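Local coordinates for protein 33 kDa chaperonin (Thermotoga maritima, PDB 1VQ0) that probably acts as a redox-regulated chaperone that keeps thermally unfolding and oxidatively damaged proteins from aggregating irreversibly, at residues I57-V62 against V85-T90; F93-Y98 against I239-D244. All blocks are in the same frame, centred on the assembly; numbering follows the deposited sequence.

Contact 1 of 2, residues I57-V62 against V85-T90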
loop_
_atom_site.group_PDB
_atom_site.type_symbol
_atom_site.label_atom_id
_atom_site.label_comp_id
_atom_site.label_asym_id
_atom_site.label_seq_id
_atom_site.Cartn_x
_atom_site.Cartn_y
_atom_site.Cartn_z
ATOM N N ILE A 57 20.981 4.472 -0.955
ATOM C CA ILE A 57 21.636 3.780 0.183
ATOM C C ILE A 57 20.597 2.898 0.913
ATOM O O ILE A 57 20.823 1.719 1.127
ATOM C CB ILE A 57 22.299 4.787 1.132
ATOM C CG1 ILE A 57 23.469 5.480 0.397
ATOM C CG2 ILE A 57 22.793 4.124 2.427
ATOM C CD1 ILE A 57 23.863 6.844 0.986
ATOM N N GLY A 58 19.465 3.500 1.261
ATOM C CA GLY A 58 18.311 2.792 1.842
ATOM C C GLY A 58 17.993 1.511 1.117
ATOM O O GLY A 58 18.022 0.450 1.708
ATOM N N ALA A 59 17.680 1.619 -0.168
ATOM C CA ALA A 59 17.454 0.455 -1.024
ATOM C C ALA A 59 18.614 -0.617 -0.983
ATOM O O ALA A 59 18.361 -1.831 -0.888
ATOM C CB ALA A 59 17.144 0.912 -2.446
ATOM N N ALA A 60 19.856 -0.150 -1.053
ATOM C CA ALA A 60 21.022 -1.020 -0.981
ATOM C C ALA A 60 21.111 -1.775 0.314
ATOM O O ALA A 60 21.470 -2.928 0.321
ATOM C CB ALA A 60 22.269 -0.245 -1.148
ATOM N N LEU A 61 20.800 -1.098 1.413
ATOM C CA LEU A 61 20.938 -1.712 2.733
ATOM C C LEU A 61 20.053 -2.929 2.953
ATOM O O LEU A 61 20.393 -3.808 3.774
ATOM C CB LEU A 61 20.719 -0.669 3.840
ATOM C CG LEU A 61 21.901 0.297 4.036
ATOM C CD1 LEU A 61 21.493 1.419 4.950
ATOM C CD2 LEU A 61 23.146 -0.320 4.595
ATOM N N VAL A 62 18.923 -3.000 2.233
ATOM C CA VAL A 62 17.960 -4.117 2.402
ATOM C C VAL A 62 18.270 -5.234 1.414
ATOM O O VAL A 62 17.738 -6.316 1.568
ATOM C CB VAL A 62 16.459 -3.712 2.291
ATOM C CG1 VAL A 62 16.094 -2.596 3.318
ATOM C CG2 VAL A 62 16.164 -3.176 0.928
ATOM N N VAL A 85 10.876 10.857 -5.101
ATOM C CA VAL A 85 12.141 10.166 -4.972
ATOM C C VAL A 85 11.892 8.667 -4.998
ATOM O O VAL A 85 11.165 8.137 -4.138
ATOM C CB VAL A 85 12.832 10.512 -3.638
ATOM C CG1 VAL A 85 14.212 9.959 -3.611
ATOM C CG2 VAL A 85 12.875 11.980 -3.425
ATOM N N VAL A 86 12.528 7.987 -5.962
ATOM C CA VAL A 86 12.304 6.567 -6.224
ATOM C C VAL A 86 13.657 5.818 -6.276
ATOM O O VAL A 86 14.578 6.192 -7.014
ATOM C CB VAL A 86 11.549 6.358 -7.578
ATOM C CG1 VAL A 86 11.292 4.908 -7.839
ATOM C CG2 VAL A 86 10.240 7.048 -7.572
ATOM N N ALA A 87 13.807 4.810 -5.440
ATOM C CA ALA A 87 15.006 4.008 -5.476
ATOM C C ALA A 87 14.665 2.563 -5.447
ATOM O O ALA A 87 13.942 2.133 -4.551
ATOM C CB ALA A 87 15.944 4.374 -4.358
ATOM N N GLN A 88 15.166 1.825 -6.450
ATOM C CA GLN A 88 14.959 0.383 -6.542
ATOM C C GLN A 88 16.264 -0.389 -6.340
ATOM O O GLN A 88 17.276 -0.001 -6.867
ATOM C CB GLN A 88 14.401 0.068 -7.876
ATOM C CG GLN A 88 14.009 -1.377 -8.070
ATOM C CD GLN A 88 13.279 -1.552 -9.351
ATOM O OE1 GLN A 88 13.885 -1.838 -10.382
ATOM N NE2 GLN A 88 11.970 -1.416 -9.309
ATOM N N SER A 89 16.209 -1.447 -5.550
ATOM C CA SER A 89 17.254 -2.451 -5.399
ATOM C C SER A 89 16.760 -3.874 -5.747
ATOM O O SER A 89 15.561 -4.136 -5.820
ATOM C CB SER A 89 17.776 -2.457 -3.980
ATOM O OG SER A 89 16.774 -2.881 -3.082
ATOM N N THR A 90 17.711 -4.773 -5.995
ATOM C CA THR A 90 17.417 -6.121 -6.414
ATOM C C THR A 90 18.157 -7.172 -5.601
ATOM O O THR A 90 19.138 -6.886 -4.902
ATOM C CB THR A 90 17.805 -6.339 -7.884
ATOM O OG1 THR A 90 19.222 -6.309 -7.993
ATOM C CG2 THR A 90 17.355 -5.182 -8.727
#

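Contact 2 of 2, residues F93-Y98 against I239-D244. With ZN (zinc ion), chain C.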
loop_
_atom_site.group_PDB
_atom_site.type_symbol
_atom_site.label_atom_id
_atom_site.label_comp_id
_atom_site.label_asym_id
_atom_site.label_seq_id
_atom_site.Cartn_x
_atom_site.Cartn_y
_atom_site.Cartn_z
ATOM N N PHE A 93 21.961 -7.416 -5.973
ATOM C CA PHE A 93 22.755 -6.378 -5.340
ATOM C C PHE A 93 22.980 -5.171 -6.266
ATOM O O PHE A 93 24.004 -4.463 -6.172
ATOM C CB PHE A 93 24.082 -6.965 -4.834
ATOM C CG PHE A 93 23.916 -7.973 -3.733
ATOM C CD1 PHE A 93 23.666 -7.557 -2.441
ATOM C CD2 PHE A 93 23.982 -9.336 -3.995
ATOM C CE1 PHE A 93 23.506 -8.474 -1.424
ATOM C CE2 PHE A 93 23.834 -10.291 -2.971
ATOM C CZ PHE A 93 23.596 -9.845 -1.679
ATOM N N THR A 94 22.026 -4.914 -7.173
ATOM C CA THR A 94 22.088 -3.704 -7.970
ATOM C C THR A 94 21.038 -2.677 -7.542
ATOM O O THR A 94 20.086 -2.992 -6.846
ATOM C CB THR A 94 21.975 -3.985 -9.501
ATOM O OG1 THR A 94 20.628 -4.346 -9.844
ATOM C CG2 THR A 94 22.867 -5.149 -9.933
ATOM N N VAL A 95 21.243 -1.440 -7.963
ATOM C CA VAL A 95 20.302 -0.375 -7.691
ATOM C C VAL A 95 20.082 0.527 -8.922
ATOM O O VAL A 95 20.883 0.578 -9.827
ATOM C CB VAL A 95 20.685 0.537 -6.499
ATOM C CG1 VAL A 95 20.759 -0.249 -5.241
ATOM C CG2 VAL A 95 22.012 1.258 -6.727
ATOM N N ARG A 96 18.974 1.232 -8.896
ATOM C CA ARG A 96 18.745 2.315 -9.811
ATOM C C ARG A 96 17.692 3.214 -9.177
ATOM O O ARG A 96 17.036 2.826 -8.232
ATOM C CB ARG A 96 18.301 1.801 -11.180
ATOM C CG ARG A 96 17.028 0.915 -11.149
ATOM C CD ARG A 96 16.558 0.522 -12.543
ATOM N NE ARG A 96 15.320 -0.211 -12.495
ATOM C CZ ARG A 96 14.641 -0.664 -13.527
ATOM N NH1 ARG A 96 15.042 -0.403 -14.775
ATOM N NH2 ARG A 96 13.505 -1.340 -13.307
ATOM N N GLY A 97 17.532 4.395 -9.723
ATOM C CA GLY A 97 16.766 5.441 -9.059
ATOM C C GLY A 97 16.673 6.741 -9.830
ATOM O O GLY A 97 17.376 6.924 -10.814
ATOM N N TYR A 98 15.782 7.621 -9.397
ATOM C CA TYR A 98 15.526 8.909 -10.059
ATOM C C TYR A 98 14.701 9.823 -9.125
ATOM O O TYR A 98 14.092 9.354 -8.143
ATOM C CB TYR A 98 14.811 8.713 -11.392
ATOM C CG TYR A 98 13.368 8.161 -11.319
ATOM C CD1 TYR A 98 13.119 6.808 -11.357
ATOM C CD2 TYR A 98 12.256 9.030 -11.275
ATOM C CE1 TYR A 98 11.794 6.296 -11.289
ATOM C CE2 TYR A 98 10.927 8.538 -11.206
ATOM C CZ TYR A 98 10.719 7.156 -11.200
ATOM O OH TYR A 98 9.435 6.630 -11.188
ATOM N N ILE A 239 27.769 -3.606 -4.721
ATOM C CA ILE A 239 26.531 -2.866 -5.132
ATOM C C ILE A 239 26.855 -2.166 -6.434
ATOM O O ILE A 239 27.915 -1.519 -6.516
ATOM C CB ILE A 239 26.093 -1.836 -4.048
ATOM C CG1 ILE A 239 25.856 -2.547 -2.708
ATOM C CG2 ILE A 239 24.848 -1.043 -4.471
ATOM C CD1 ILE A 239 24.668 -3.496 -2.686
ATOM N N LYS A 240 26.016 -2.338 -7.458
ATOM C CA LYS A 240 26.272 -1.671 -8.744
ATOM C C LYS A 240 25.042 -0.948 -9.199
ATOM O O LYS A 240 23.935 -1.450 -9.009
ATOM C CB LYS A 240 26.644 -2.661 -9.884
ATOM C CG LYS A 240 27.553 -3.867 -9.565
ATOM C CD LYS A 240 28.969 -3.732 -10.033
ATOM C CE LYS A 240 29.285 -4.501 -11.332
ATOM N NZ LYS A 240 29.961 -5.865 -11.178
ATOM N N TYR A 241 25.234 0.240 -9.801
ATOM C CA TYR A 241 24.151 0.897 -10.492
ATOM C C TYR A 241 23.838 0.038 -11.721
ATOM O O TYR A 241 24.734 -0.281 -12.508
ATOM C CB TYR A 241 24.504 2.351 -10.888
ATOM C CG TYR A 241 23.303 3.218 -11.102
ATOM C CD1 TYR A 241 22.646 3.220 -12.305
ATOM C CD2 TYR A 241 22.772 3.950 -10.060
ATOM C CE1 TYR A 241 21.509 3.976 -12.486
ATOM C CE2 TYR A 241 21.634 4.697 -10.210
ATOM C CZ TYR A 241 21.010 4.717 -11.435
ATOM O OH TYR A 241 19.872 5.473 -11.607
ATOM N N LYS A 242 22.576 -0.335 -11.903
ATOM C CA LYS A 242 22.211 -1.066 -13.101
ATOM C C LYS A 242 20.754 -0.871 -13.488
ATOM O O LYS A 242 19.890 -0.872 -12.648
ATOM C CB LYS A 242 22.513 -2.558 -12.935
ATOM C CG LYS A 242 22.844 -3.225 -14.266
ATOM C CD LYS A 242 22.881 -4.742 -14.145
ATOM C CE LYS A 242 22.658 -5.397 -15.513
ATOM N NZ LYS A 242 23.471 -6.620 -15.620
ATOM N N CYS A 243 20.527 -0.727 -14.795
ATOM C CA CYS A 243 19.224 -0.639 -15.414
ATOM C C CYS A 243 19.078 -1.779 -16.468
ATOM O O CYS A 243 20.047 -2.328 -16.885
ATOM C CB CYS A 243 19.072 0.711 -16.088
ATOM S SG CYS A 243 17.388 1.101 -16.515
ATOM N N ASP A 244 17.843 -2.134 -16.824
ATOM C CA ASP A 244 17.532 -3.186 -17.761
ATOM C C ASP A 244 16.945 -2.583 -19.045
ATOM O O ASP A 244 16.460 -3.300 -19.897
ATOM C CB ASP A 244 16.536 -4.229 -17.163
ATOM C CG ASP A 244 15.139 -3.642 -16.918
ATOM O OD1 ASP A 244 14.998 -2.432 -17.008
ATOM O OD2 ASP A 244 14.121 -4.296 -16.632
HETATM ZN ZN ZN C . 17.621 2.689 -18.199
HETATM O O HOH W 1 19.004 -2.126 -10.208
#

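Contact 1 of 2, residues I57-V62 against V85-T90
Ser89 and Ala59 meet where helix 46-62 lies on strand 84-90, and a single side-chain hydrogen bond marks the tight part of their contact. The hydroxyl OG of Ser89 donates to Ala59 O over 2.9 Å, with the donor lying above the carbonyl plane, 53° out of it. A first torsion of 66° sets OG between the serine's own backbone N and carbonyl carbon, which turns it to the helix. Close by, the methyl of Ala59 rests against Ser89 CB at 3.8 Å and against Ala87 CB at 4.1 Å. With small residues on both sides, the axes of segments 57-62 and 85-90 approach to 7.2 Å, inclined by only 22°. The fit is looser at Val62, whose CG2 stays 4.1 Å from Ser89 OG, while Gln88 points away from the helix and its NE2 hydrogen-bonds Thr73 OG1 on the neighbouring strand 71-78. With an alanine here instead of Ser89, the CB contact would persist, but the side-chain tie between Ala59 O and the strand would probably be lost. In this buried contact, the chemistry implies a division of labour: the methyl of Ala59 packs on both Ala87 and Ser89, while the serine hydroxyl ties a helical carbonyl to the sheet.

Contact 2 of 2, residues F93-Y98 against I239-D244
Tyr241 OH is gripped by two groups: Gly97 N donates to it over 3.2 Å, and it is also hydrogen-bonded to Trp277 O. The ring reaches this point by crossing the neighbouring strand, CG lying anti to the backbone N of Tyr241 (chi1 -157°), and its face receives Arg96 CA in a CH-pi contact, 4.0 Å from the centroid. Val95 O sits over a ring face too, offset toward the rim. Beneath this packing the backbones form a short parallel ladder, in which Val95 bonds both ways: its N donates to Lys240 O, and its O accepts from Lys242 N over 2.8 Å in a fairly straight bond (167°). Lys240 N adds a longer bond to Phe93 O, and Ile239 CD1 comes to the edge of the Phe93 ring. On the side of Thr94, whose OG1 also bonds Thr90, a water links that hydroxyl to Lys242 O. Arg96 lays its extended chain past Lys242 O and brings NH1 to the end of the contact. There Arg96 NH1 makes a weak bond to Cys243 SG at 3.3 Å, the sulfur lying in the guanidinium plane. A second weak bond, from Arg96 NH1 to Asp244 OD1 at 3.0 Å, belongs to a salt bridge in which the guanidinium and carboxylate planes are 88° apart. Cys243 SG binds the zinc ion at 2.3 Å, and Cys245, Cys275 and Cys278 complete the four-cysteine site typical of the Hsp33 family's redox switch.

In the fold
Contacts 1 and 2 lie side by side, their centres about 9 Å apart, because strands 84-90 and 94-99 follow each other in the chain and pair antiparallel in one sheet. Gln88 N lies 2.8 Å from Arg96 O and Val86 N 3.0 Å from Tyr98 O, both probable hydrogen bonds that join the two contacts. One face of this pair carries Ser89 and Val95, with helix 46-62 packed against Ser89. The other carries Gln88, whose OE1 bonds Arg96 NH2, a second-shell tie to the arginine that reaches Cys243 SG. The side chain of Gln88 is itself about 10 Å from the zinc ion, and the metal end of contact 2 lies on this face, opposite helix 46-62.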